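Local coordinates for protein anti-sigma-D factor RsdA (Mycobacterium tuberculosis, PDB 3VEP) that probably binds the extracytoplasmic-function sigma factor SigD through its cytoplasmic N-terminal part and holds it inactive until regulated intramembrane proteolysis releases it, at residues V33-P38 / A42-L47. Residues are numbered along the deposited sequence; the frame is centred on the assembly and turned at random.
Sequences VDFADP and ALAALL
The phenyl ring of Phe-35 meets Ala-44 obliquely: its CE2 lies 3.7 Å from the methyl CB of Ala-44. One face of the ring carries CG1 of Val-33, 4.0 Å above the plane and shifted toward the rim; Ala-44 approaches from beyond the rim, somewhat to the side of the plane away from Val-33. The first torsion of Phe-35 (chi1 -68°) sets CG beside the backbone N and opposite the carbonyl carbon, swinging the ring from the loop toward helix 38-55. Phe-35 also touches Leu-23 of helix 13-28, and its backbone N is hydrogen-bonded to OD1 of Asp-41.

The second link is a backbone hydrogen bond. Ala-42 N donates to Pro-38 O across 2.9 Å and closes the first turn of the helix, which also brings the CB of Ala-42 to 3.5 Å from the same Pro-38 O. Asp-37 caps this turn by bonding its OD1 to the N of Arg-39.

The example illustrates how a loop turns back on the helix it leads into: Asp-37 is the N-cap, Pro-38 follows it as the first residue of helix 38-55, and one aromatic ring bridges this helix and helix 13-28. Leu-43, Leu-46 and Leu-47 of the same helix pack against a chain of another protein, consistent with a sigma-factor-binding region built of two helices joined by a loop.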
loop_
_atom_site.group_PDB
_atom_site.type_symbol
_atom_site.label_atom_id
_atom_site.label_comp_id
_atom_site.label_asym_id
_atom_site.label_seq_id
_atom_site.Cartn_x
_atom_site.Cartn_y
_atom_site.Cartn_z
ATOM N N VAL A 33 2.286 8.883 -10.202
ATOM C CA VAL A 33 1.433 10.000 -9.811
ATOM C C VAL A 33 2.226 11.088 -9.077
ATOM O O VAL A 33 3.168 10.811 -8.309
ATOM C CB VAL A 33 0.251 9.533 -8.951
ATOM C CG1 VAL A 33 -0.614 10.729 -8.499
ATOM C CG2 VAL A 33 -0.568 8.524 -9.718
ATOM N N ASP A 34 1.835 12.335 -9.309
ATOM C CA ASP A 34 2.476 13.470 -8.647
ATOM C C ASP A 34 1.641 14.041 -7.497
ATOM O O ASP A 34 0.582 14.617 -7.713
ATOM C CB ASP A 34 2.786 14.565 -9.662
ATOM C CG ASP A 34 4.164 15.155 -9.467
ATOM O OD1 ASP A 34 5.104 14.380 -9.156
ATOM O OD2 ASP A 34 4.301 16.390 -9.617
ATOM N N PHE A 35 2.121 13.880 -6.269
ATOM C CA PHE A 35 1.363 14.333 -5.114
ATOM C C PHE A 35 1.815 15.716 -4.712
ATOM O O PHE A 35 2.981 16.078 -4.896
ATOM C CB PHE A 35 1.498 13.375 -3.928
ATOM C CG PHE A 35 0.848 12.056 -4.154
ATOM C CD1 PHE A 35 -0.516 11.913 -4.024
ATOM C CD2 PHE A 35 1.601 10.953 -4.519
ATOM C CE1 PHE A 35 -1.125 10.698 -4.253
ATOM C CE2 PHE A 35 0.999 9.738 -4.741
ATOM C CZ PHE A 35 -0.372 9.613 -4.608
ATOM N N ALA A 36 0.870 16.481 -4.171
ATOM C CA ALA A 36 1.175 17.785 -3.571
ATOM C C ALA A 36 2.102 17.651 -2.356
ATOM O O ALA A 36 3.196 18.217 -2.339
ATOM C CB ALA A 36 -0.105 18.513 -3.194
ATOM N N ASP A 37 1.668 16.868 -1.370
ATOM C CA ASP A 37 2.454 16.603 -0.167
ATOM C C ASP A 37 3.596 15.642 -0.469
ATOM O O ASP A 37 3.353 14.515 -0.869
ATOM C CB ASP A 37 1.543 16.023 0.926
ATOM C CG ASP A 37 2.233 15.875 2.272
ATOM O OD1 ASP A 37 3.466 15.999 2.356
ATOM O OD2 ASP A 37 1.525 15.597 3.261
ATOM N N PRO A 38 4.839 16.098 -0.255
ATOM C CA PRO A 38 6.080 15.382 -0.597
ATOM C C PRO A 38 6.162 14.055 0.125
ATOM O O PRO A 38 6.867 13.154 -0.326
ATOM C CB PRO A 38 7.192 16.305 -0.066
ATOM C CG PRO A 38 6.563 17.650 0.081
ATOM C CD PRO A 38 5.101 17.415 0.352
ATOM N N ALA A 42 6.781 10.457 -1.245
ATOM C CA ALA A 42 7.847 9.593 -0.729
ATOM C C ALA A 42 7.317 8.187 -0.531
ATOM O O ALA A 42 7.965 7.196 -0.904
ATOM C CB ALA A 42 8.422 10.135 0.588
ATOM N N LEU A 43 6.131 8.118 0.072
ATOM C CA LEU A 43 5.480 6.849 0.343
ATOM C C LEU A 43 5.145 6.072 -0.969
ATOM O O LEU A 43 5.450 4.894 -1.099
ATOM C CB LEU A 43 4.236 7.103 1.188
ATOM C CG LEU A 43 3.310 5.901 1.375
ATOM C CD1 LEU A 43 4.089 4.700 1.871
ATOM C CD2 LEU A 43 2.128 6.233 2.315
ATOM N N ALA A 44 4.528 6.743 -1.933
ATOM C CA ALA A 44 4.238 6.147 -3.229
ATOM C C ALA A 44 5.510 5.577 -3.866
ATOM O O ALA A 44 5.521 4.438 -4.346
ATOM C CB ALA A 44 3.584 7.172 -4.150
ATOM N N ALA A 45 6.579 6.373 -3.850
ATOM C CA ALA A 45 7.882 5.951 -4.364
ATOM C C ALA A 45 8.348 4.690 -3.664
ATOM O O ALA A 45 8.754 3.705 -4.292
ATOM C CB ALA A 45 8.912 7.060 -4.165
ATOM N N LEU A 46 8.253 4.719 -2.347
ATOM C CA LEU A 46 8.664 3.595 -1.543
ATOM C C LEU A 46 7.881 2.327 -1.869
ATOM O O LEU A 46 8.450 1.237 -1.922
ATOM C CB LEU A 46 8.523 3.959 -0.085
ATOM C CG LEU A 46 8.971 2.869 0.873
ATOM C CD1 LEU A 46 10.418 2.444 0.606
ATOM C CD2 LEU A 46 8.758 3.320 2.335
ATOM N N LEU A 47 6.586 2.489 -2.120
ATOM C CA LEU A 47 5.720 1.371 -2.442
ATOM C C LEU A 47 5.978 0.856 -3.839
ATOM O O LEU A 47 5.939 -0.344 -4.085
ATOM C CB LEU A 47 4.258 1.785 -2.321
ATOM C CG LEU A 47 3.718 1.832 -0.891
ATOM C CD1 LEU A 47 2.385 2.641 -0.779
ATOM C CD2 LEU A 47 3.562 0.420 -0.361
#